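PDB 2QL3: probable transcriptional regulator, LysR family protein from Rhodococcus sp., which probably acts as a DNA-binding transcriptional regulator of the LysR family, this chain being its C-terminal, substrate-binding-type domain rather than the DNA-binding part. Local coordinates for residues Tyr61-Ser66 and Ala111-Asn116; Arg77-Val82 and Pro177-Val182; Val96-Leu101 and Lys172-Pro177. All coordinates share one frame; numbering follows the deposited sequence.

Contact 1 (Tyr61-Ser66 and Ala111-Asn116)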
loop_
_atom_site.group_PDB
_atom_site.type_symbol
_atom_site.label_atom_id
_atom_site.label_comp_id
_atom_site.label_asym_id
_atom_site.label_seq_id
_atom_site.Cartn_x
_atom_site.Cartn_y
_atom_site.Cartn_z
ATOM N N TYR A 61 14.563 -4.362 5.476
ATOM C CA TYR A 61 15.765 -3.881 4.825
ATOM C C TYR A 61 16.877 -3.725 5.842
ATOM O O TYR A 61 16.664 -3.233 6.942
ATOM C CB TYR A 61 15.562 -2.536 4.134
ATOM C CG TYR A 61 14.403 -2.403 3.180
ATOM C CD1 TYR A 61 14.402 -3.044 1.944
ATOM C CD2 TYR A 61 13.339 -1.555 3.482
ATOM C CE1 TYR A 61 13.366 -2.848 1.031
ATOM C CE2 TYR A 61 12.264 -1.392 2.587
ATOM C CZ TYR A 61 12.297 -2.040 1.357
ATOM O OH TYR A 61 11.264 -1.873 0.445
ATOM N N ASP A 62 18.096 -4.099 5.470
ATOM C CA ASP A 62 19.247 -3.904 6.354
ATOM C C ASP A 62 19.721 -2.474 6.159
ATOM O O ASP A 62 20.719 -2.220 5.449
ATOM C CB ASP A 62 20.336 -4.908 5.987
ATOM C CG ASP A 62 21.540 -4.890 6.923
ATOM O OD1 ASP A 62 21.543 -4.291 8.037
ATOM O OD2 ASP A 62 22.525 -5.495 6.494
ATOM N N LEU A 63 18.948 -1.546 6.737
ATOM C CA LEU A 63 19.239 -0.111 6.864
ATOM C C LEU A 63 18.900 0.337 8.292
ATOM O O LEU A 63 17.783 0.101 8.798
ATOM C CB LEU A 63 18.414 0.740 5.856
ATOM C CG LEU A 63 18.606 0.474 4.369
ATOM C CD1 LEU A 63 17.586 1.145 3.530
ATOM C CD2 LEU A 63 20.015 0.889 3.930
ATOM N N ASP A 64 19.883 0.942 8.961
ATOM C CA ASP A 64 19.675 1.541 10.298
ATOM C C ASP A 64 19.186 0.525 11.378
ATOM O O ASP A 64 18.382 0.867 12.235
ATOM C CB ASP A 64 18.674 2.749 10.213
ATOM C CG ASP A 64 19.024 3.813 9.094
ATOM O OD1 ASP A 64 20.202 4.152 8.940
ATOM O OD2 ASP A 64 18.091 4.370 8.412
ATOM N N LEU A 65 19.634 -0.730 11.318
ATOM C CA LEU A 65 19.143 -1.765 12.228
ATOM C C LEU A 65 20.013 -1.732 13.488
ATOM O O LEU A 65 21.159 -1.343 13.399
ATOM C CB LEU A 65 19.223 -3.152 11.549
ATOM C CG LEU A 65 18.420 -3.380 10.257
ATOM C CD1 LEU A 65 18.573 -4.824 9.766
ATOM C CD2 LEU A 65 16.936 -2.996 10.416
ATOM N N SER A 66 19.513 -2.138 14.651
ATOM C CA SER A 66 20.436 -2.308 15.777
ATOM C C SER A 66 21.486 -3.351 15.476
ATOM O O SER A 66 21.207 -4.380 14.855
ATOM C CB SER A 66 19.783 -2.747 17.088
ATOM O OG SER A 66 18.424 -3.014 16.870
ATOM N N ALA A 111 8.723 6.254 3.877
ATOM C CA ALA A 111 8.430 5.078 4.710
ATOM C C ALA A 111 9.743 4.626 5.304
ATOM O O ALA A 111 10.372 3.728 4.738
ATOM C CB ALA A 111 7.755 3.949 3.880
ATOM N N PRO A 112 10.166 5.240 6.455
ATOM C CA PRO A 112 11.479 4.871 7.003
ATOM C C PRO A 112 11.645 3.329 7.086
ATOM O O PRO A 112 10.678 2.601 7.467
ATOM C CB PRO A 112 11.519 5.565 8.370
ATOM C CG PRO A 112 10.547 6.737 8.247
ATOM C CD PRO A 112 9.476 6.282 7.255
ATOM N N PRO A 113 12.843 2.829 6.749
ATOM C CA PRO A 113 14.103 3.551 6.460
ATOM C C PRO A 113 14.236 4.072 5.001
ATOM O O PRO A 113 15.274 4.640 4.661
ATOM C CB PRO A 113 15.152 2.467 6.678
ATOM C CG PRO A 113 14.422 1.204 6.184
ATOM C CD PRO A 113 13.032 1.359 6.648
ATOM N N SER A 114 13.206 3.890 4.165
ATOM C CA SER A 114 13.308 4.326 2.754
ATOM C C SER A 114 13.520 5.817 2.567
ATOM O O SER A 114 14.157 6.215 1.609
ATOM C CB SER A 114 12.079 3.898 1.963
ATOM O OG SER A 114 12.143 2.480 1.800
ATOM N N THR A 115 12.957 6.620 3.464
ATOM C CA THR A 115 12.957 8.053 3.344
ATOM C C THR A 115 14.383 8.610 3.440
ATOM O O THR A 115 14.771 9.373 2.582
ATOM C CB THR A 115 12.164 8.705 4.439
ATOM O OG1 THR A 115 10.988 7.958 4.691
ATOM C CG2 THR A 115 11.838 10.223 4.073
ATOM N N ASN A 116 15.143 8.200 4.479
ATOM C CA ASN A 116 16.531 8.640 4.652
ATOM C C ASN A 116 17.388 8.042 3.565
ATOM O O ASN A 116 18.309 8.691 3.065
ATOM C CB ASN A 116 17.133 8.212 6.008
ATOM C CG ASN A 116 16.588 8.975 7.187
ATOM O OD1 ASN A 116 15.718 9.849 7.070
ATOM N ND2 ASN A 116 17.143 8.669 8.376
HETATM O O HOH W 1 10.472 0.580 0.244
HETATM O O HOH W 2 17.658 4.763 5.805
#
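Leu63, in the loop that follows strand 57-61, lies opposite Pro113 at the start of helix 114-125, their CA atoms 6.3 Å apart; the peptide bond from Pro112 to Pro113 is cis, and Ser114 N bonds back to Ala111 O in the turn that leads into the helix. The Pro113 ring carries most of this contact. Its CB meets Leu63 CB at 3.8 Å, and its CG reaches Tyr61 CD2 at 4.0 Å, so the ring is touched by a leucine and a tyrosine, each lying across it at about a right angle. Tyr61 carries CG beside its backbone N (chi1 -52°), which swings the phenol across the proline and its OH toward Ser114. Tyr61 CE2 and Ser114 OG come no closer than 4.0 Å, and the polar link between these residues is a water: it lies 2.6 Å from Tyr61 OH and 3.0 Å from Ser114 OG. A second water works at the other end of the contact, giving one hydrogen to Asp64 OD2 (2.7 Å) and the other to Pro113 O (2.6 Å). Asp64 OD2 also lies against Pro113 CB, the two side chains meeting at a slant. The segments are therefore joined by apolar packing on a cis-proline, with water bridges at both ends in place of direct hydrogen bonds. This is consistent with a contact between the two subdomains of a LysR effector-binding fold, the loop belonging to one and helix 114-125 to the other. Strand 182-189 supports the loop, Val182 and Val184 touching Tyr61 and Val182 also Leu63, while Pro113, just before the helix, is packed by Tyr12 from a loop and Gln43 of helix 43-51.

Contact 2 (Arg77-Val82 and Pro177-Val182)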
loop_
_atom_site.group_PDB
_atom_site.type_symbol
_atom_site.label_atom_id
_atom_site.label_comp_id
_atom_site.label_asym_id
_atom_site.label_seq_id
_atom_site.Cartn_x
_atom_site.Cartn_y
_atom_site.Cartn_z
ATOM N N ARG A 77 18.959 -5.571 -3.583
ATOM C CA ARG A 77 18.426 -4.840 -4.742
ATOM C C ARG A 77 18.987 -3.474 -4.788
ATOM O O ARG A 77 19.159 -2.813 -3.779
ATOM C CB ARG A 77 16.891 -4.712 -4.694
ATOM C CG ARG A 77 16.162 -6.036 -4.470
ATOM C CD ARG A 77 15.515 -6.493 -5.738
ATOM N NE ARG A 77 14.062 -6.354 -5.617
ATOM C CZ ARG A 77 13.206 -6.256 -6.648
ATOM N NH1 ARG A 77 13.657 -6.291 -7.913
ATOM N NH2 ARG A 77 11.896 -6.149 -6.400
ATOM N N GLU A 78 19.249 -3.061 -6.002
ATOM C CA GLU A 78 19.677 -1.721 -6.355
ATOM C C GLU A 78 18.485 -0.749 -6.326
ATOM O O GLU A 78 17.469 -1.040 -6.915
ATOM C CB GLU A 78 20.171 -1.826 -7.785
ATOM C CG GLU A 78 21.646 -1.906 -8.000
ATOM C CD GLU A 78 22.150 -0.609 -8.630
ATOM O OE1 GLU A 78 22.975 0.055 -7.954
ATOM O OE2 GLU A 78 21.724 -0.252 -9.785
ATOM N N PRO A 79 18.611 0.416 -5.662
ATOM C CA PRO A 79 17.572 1.453 -5.923
ATOM C C PRO A 79 17.474 1.763 -7.420
ATOM O O PRO A 79 18.519 1.760 -8.118
ATOM C CB PRO A 79 18.086 2.707 -5.206
ATOM C CG PRO A 79 19.181 2.207 -4.272
ATOM C CD PRO A 79 19.641 0.841 -4.690
HETATM N N MSE A 80 16.239 2.011 -7.884
HETATM C CA MSE A 80 15.917 2.383 -9.270
HETATM C C MSE A 80 15.012 3.629 -9.364
HETATM O O MSE A 80 14.251 3.963 -8.456
HETATM C CB MSE A 80 15.270 1.219 -10.021
HETATM C CG MSE A 80 13.833 0.889 -9.598
HETATM SE SE MSE A 80 13.440 -1.065 -9.695
HETATM C CE MSE A 80 14.111 -1.721 -7.968
ATOM N N VAL A 81 15.173 4.345 -10.461
ATOM C CA VAL A 81 14.287 5.443 -10.786
ATOM C C VAL A 81 13.036 4.888 -11.473
ATOM O O VAL A 81 13.143 3.927 -12.227
ATOM C CB VAL A 81 15.036 6.546 -11.667
ATOM C CG1 VAL A 81 14.059 7.431 -12.365
ATOM C CG2 VAL A 81 15.865 7.398 -10.722
ATOM N N VAL A 82 11.871 5.483 -11.164
ATOM C CA VAL A 82 10.632 5.097 -11.783
ATOM C C VAL A 82 10.022 6.346 -12.320
ATOM O O VAL A 82 9.946 7.362 -11.616
ATOM C CB VAL A 82 9.694 4.279 -10.797
ATOM C CG1 VAL A 82 8.518 3.668 -11.539
ATOM C CG2 VAL A 82 10.477 3.183 -10.058
ATOM N N PRO A 177 26.935 8.444 -9.561
ATOM C CA PRO A 177 27.393 7.074 -9.240
ATOM C C PRO A 177 26.248 6.080 -9.193
ATOM O O PRO A 177 25.079 6.457 -9.064
ATOM C CB PRO A 177 27.980 7.229 -7.820
ATOM C CG PRO A 177 27.034 8.263 -7.170
ATOM C CD PRO A 177 26.694 9.242 -8.330
ATOM N N LYS A 178 26.600 4.804 -9.315
ATOM C CA LYS A 178 25.673 3.714 -9.107
ATOM C C LYS A 178 25.334 3.730 -7.599
ATOM O O LYS A 178 26.245 3.769 -6.780
ATOM C CB LYS A 178 26.369 2.398 -9.503
ATOM C CG LYS A 178 25.455 1.354 -10.056
ATOM C CD LYS A 178 25.863 -0.049 -9.725
ATOM C CE LYS A 178 25.184 -0.960 -10.727
ATOM N NZ LYS A 178 25.193 -2.383 -10.314
ATOM N N PRO A 179 24.044 3.764 -7.220
ATOM C CA PRO A 179 23.681 3.661 -5.804
ATOM C C PRO A 179 23.971 2.312 -5.132
ATOM O O PRO A 179 24.030 1.275 -5.773
ATOM C CB PRO A 179 22.190 3.959 -5.810
ATOM C CG PRO A 179 21.752 3.511 -7.177
ATOM C CD PRO A 179 22.851 3.988 -8.050
ATOM N N ALA A 180 24.222 2.385 -3.831
ATOM C CA ALA A 180 24.528 1.232 -2.983
ATOM C C ALA A 180 23.334 0.260 -3.047
ATOM O O ALA A 180 22.180 0.718 -3.053
ATOM C CB ALA A 180 24.772 1.731 -1.512
ATOM N N SER A 181 23.595 -1.035 -3.200
ATOM C CA SER A 181 22.532 -2.034 -3.095
ATOM C C SER A 181 22.064 -2.158 -1.645
ATOM O O SER A 181 22.836 -1.898 -0.708
ATOM C CB SER A 181 23.000 -3.408 -3.591
ATOM O OG SER A 181 23.356 -3.253 -4.950
ATOM N N VAL A 182 20.817 -2.573 -1.482
ATOM C CA VAL A 182 20.246 -2.740 -0.178
ATOM C C VAL A 182 19.799 -4.172 -0.056
ATOM O O VAL A 182 19.065 -4.678 -0.912
ATOM C CB VAL A 182 19.031 -1.768 0.029
ATOM C CG1 VAL A 182 18.346 -1.999 1.417
ATOM C CG2 VAL A 182 19.477 -0.331 -0.127
#
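Pro79 and Pro179 lie side against side, their rings sliding past each other in opposite directions, with Pro79 CG 3.8 Å from Pro179 CB. Pro79 CD comes to 3.0 Å of Ala180 O, a close approach of a carbon to a carbonyl. The Glu78 side chain crosses that of Lys178 at about a right angle. Bent at chi2 (-110°), the glutamate brings its carboxylate beside the aliphatic part of the lysine, with Glu78 OE1 3.4 Å from Lys178 CD and 4.1 Å from Lys178 NZ. These OE1 distances carry a caution, because the same oxygen lies close to Pro179 O, an approach of two acceptors that makes the carboxylate's exact placing doubtful. The opposite charges are neighbours without forming a salt bridge, and their attraction is probably modest at this exposed edge. Farther along, Glu78 CG packs on Ser181 OG at 3.7 Å. The pairing is anchored at Arg77 and Val182, an antiparallel hydrogen-bonded pair whose side chains share one face of the sheet. Arg77 N donates to Val182 O and Val182 N to Arg77 O, each 2.8 Å long; the second is nearly straight at the hydrogen (169°). Past this pair the ladder stops: the chains stay close at Glu78 and Ser181 (CA atoms 4.3 Å apart), and Pro79 and Pro179 have no N-H to continue it. The Arg77 side chain lies about 6 Å from a bound phosphate, probably from the crystallisation liquor. Strands 69-84 and 182-189 pair antiparallel here, consistent with the two crossover strands that join the two subdomains of LysR-type effector-binding domains, a periplasmic-binding-protein-like fold.

Contact 3 (Val96-Leu101 and Lys172-Pro177)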
loop_
_atom_site.group_PDB
_atom_site.type_symbol
_atom_site.label_atom_id
_atom_site.label_comp_id
_atom_site.label_asym_id
_atom_site.label_seq_id
_atom_site.Cartn_x
_atom_site.Cartn_y
_atom_site.Cartn_z
ATOM N N VAL A 96 19.772 6.422 -15.846
ATOM C CA VAL A 96 19.680 7.889 -15.705
ATOM C C VAL A 96 20.736 8.344 -14.723
ATOM O O VAL A 96 21.059 7.616 -13.811
ATOM C CB VAL A 96 18.286 8.403 -15.232
ATOM C CG1 VAL A 96 17.181 8.005 -16.205
ATOM C CG2 VAL A 96 17.991 7.925 -13.842
ATOM N N ARG A 97 21.323 9.511 -14.929
ATOM C CA ARG A 97 22.017 10.125 -13.817
ATOM C C ARG A 97 21.031 10.985 -13.064
ATOM O O ARG A 97 20.354 11.825 -13.637
ATOM C CB ARG A 97 23.269 10.893 -14.188
ATOM C CG ARG A 97 23.514 11.267 -15.592
ATOM C CD ARG A 97 25.015 11.693 -15.751
ATOM N NE ARG A 97 25.704 11.648 -14.462
ATOM C CZ ARG A 97 25.870 12.672 -13.618
ATOM N NH1 ARG A 97 26.504 12.466 -12.453
ATOM N NH2 ARG A 97 25.408 13.896 -13.926
ATOM N N LEU A 98 20.916 10.721 -11.777
ATOM C CA LEU A 98 19.868 11.302 -10.961
ATOM C C LEU A 98 19.953 12.816 -11.028
ATOM O O LEU A 98 18.937 13.505 -11.021
ATOM C CB LEU A 98 20.121 10.873 -9.542
ATOM C CG LEU A 98 19.103 10.167 -8.673
ATOM C CD1 LEU A 98 19.908 9.354 -7.701
ATOM C CD2 LEU A 98 18.316 11.214 -7.944
ATOM N N ALA A 99 21.177 13.322 -11.072
ATOM C CA ALA A 99 21.429 14.749 -11.247
ATOM C C ALA A 99 20.559 15.370 -12.348
ATOM O O ALA A 99 20.265 16.571 -12.280
ATOM C CB ALA A 99 22.926 14.995 -11.539
ATOM N N ASP A 100 20.161 14.567 -13.345
ATOM C CA ASP A 100 19.368 15.045 -14.497
ATOM C C ASP A 100 17.896 15.286 -14.148
ATOM O O ASP A 100 17.175 15.907 -14.894
ATOM C CB ASP A 100 19.506 14.120 -15.720
ATOM C CG ASP A 100 20.952 14.095 -16.276
ATOM O OD1 ASP A 100 21.233 13.344 -17.248
ATOM O OD2 ASP A 100 21.818 14.814 -15.718
ATOM N N LEU A 101 17.482 14.805 -12.987
ATOM C CA LEU A 101 16.126 14.962 -12.467
ATOM C C LEU A 101 16.083 15.959 -11.306
ATOM O O LEU A 101 15.047 16.147 -10.690
ATOM C CB LEU A 101 15.632 13.594 -11.985
ATOM C CG LEU A 101 15.323 12.605 -13.107
ATOM C CD1 LEU A 101 15.318 11.236 -12.492
ATOM C CD2 LEU A 101 13.933 12.973 -13.702
ATOM N N LYS A 172 14.071 2.616 -14.442
ATOM C CA LYS A 172 15.415 2.761 -14.964
ATOM C C LYS A 172 16.493 2.636 -13.902
ATOM O O LYS A 172 16.307 3.151 -12.762
ATOM C CB LYS A 172 15.537 4.113 -15.668
ATOM C CG LYS A 172 14.536 4.270 -16.764
ATOM C CD LYS A 172 14.911 5.374 -17.655
ATOM C CE LYS A 172 15.134 4.816 -19.021
ATOM N NZ LYS A 172 13.953 5.188 -19.818
ATOM N N PRO A 173 17.636 1.988 -14.271
ATOM C CA PRO A 173 18.787 1.949 -13.369
ATOM C C PRO A 173 19.434 3.344 -13.248
ATOM O O PRO A 173 19.347 4.146 -14.159
ATOM C CB PRO A 173 19.784 1.000 -14.078
ATOM C CG PRO A 173 19.098 0.463 -15.309
ATOM C CD PRO A 173 17.907 1.341 -15.573
ATOM N N ILE A 174 20.064 3.585 -12.108
ATOM C CA ILE A 174 20.836 4.787 -11.799
ATOM C C ILE A 174 22.354 4.574 -11.978
ATOM O O ILE A 174 22.885 3.528 -11.658
ATOM C CB ILE A 174 20.532 5.253 -10.329
ATOM C CG1 ILE A 174 19.010 5.459 -10.138
ATOM C CG2 ILE A 174 21.377 6.526 -9.989
ATOM C CD1 ILE A 174 18.401 5.058 -8.762
ATOM N N ALA A 175 23.037 5.565 -12.535
ATOM C CA ALA A 175 24.459 5.497 -12.727
ATOM C C ALA A 175 25.091 6.836 -12.394
ATOM O O ALA A 175 24.395 7.874 -12.267
ATOM C CB ALA A 175 24.802 5.073 -14.154
ATOM N N GLU A 176 26.409 6.789 -12.263
ATOM C CA GLU A 176 27.278 7.932 -11.932
ATOM C C GLU A 176 26.829 8.881 -10.843
ATOM O O GLU A 176 26.442 10.013 -11.152
ATOM C CB GLU A 176 27.737 8.713 -13.162
ATOM C CG GLU A 176 26.810 8.742 -14.304
ATOM C CD GLU A 176 27.538 8.521 -15.612
ATOM O OE1 GLU A 176 28.438 9.341 -15.933
ATOM O OE2 GLU A 176 27.194 7.528 -16.309
ATOM N N PRO A 177 26.935 8.444 -9.561
ATOM C CA PRO A 177 27.393 7.074 -9.240
ATOM C C PRO A 177 26.248 6.080 -9.193
ATOM O O PRO A 177 25.079 6.457 -9.064
ATOM C CB PRO A 177 27.980 7.229 -7.820
ATOM C CG PRO A 177 27.034 8.263 -7.170
ATOM C CD PRO A 177 26.694 9.242 -8.330
HETATM O O HOH W 3 23.046 9.168 -10.316
#
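Arg97 NH1 donates to Glu176 O at 2.8 Å, the shortest direct bond between the segments, though bent at the hydrogen (142°). Glu176 O sits at the guanidinium edge, somewhat tilted from its plane. The arginine gets there by a bend at chi3 (-2°), an unusual, eclipsed torsion that turns the edge of the guanidinium toward Glu176 and leaves the side-chain placing somewhat uncertain. The carboxylate gives only a long salt bridge, Arg97 NE to Glu176 OE1 at 3.9 Å, its plane turned 75° from the guanidinium. Next along, Val96 and Ile174 form a single backbone bridge, which pairs the loop between strands 69-84 and 106-109 with the chain leaving strand 169-173. Val96 N donates to Pro173 O at 2.9 Å, and Val96 O accepts from Ala175 N at 3.1 Å. One water takes the hydrogen of Leu98 N and gives one to Ala175 O. Apolar contacts complete the interface: Leu98 CD1 meets Ile174 CG2, and Val96 CG1 rests on the aliphatic CD of Lys172. Leu98 continues onto Val121, Cys122 and Ala125, so the loop bridges the sheet and helix 114-125. Backbone bonds thus carry most of the polar grip, and the Arg97-Glu176 charge pairing should add little; Arg97 NE, buried with no hydrogen-bond partner and only the long salt bridge nearby, may offset some of that gain.

The segments of contact 1 alternate along the chain with those of contacts 2 and 3, while contact 3 is nested in the loop closed by contact 2; both reach the sheet in which strands 69-84 and 169-173 are neighbours. Their centres lie about 9 Å apart. Val81 O probably accepts a hydrogen bond from Lys172 N, and Pro177 belongs to both. Contact 1, about 14 Å from contact 2 between centres, meets it where Val182 packs on Tyr61 and Leu63, but does not touch contact 3. Contact 2 therefore links contact 1, which probably lies between the two subdomains, to contact 3, farther out at about 20 Å from the chain's centre.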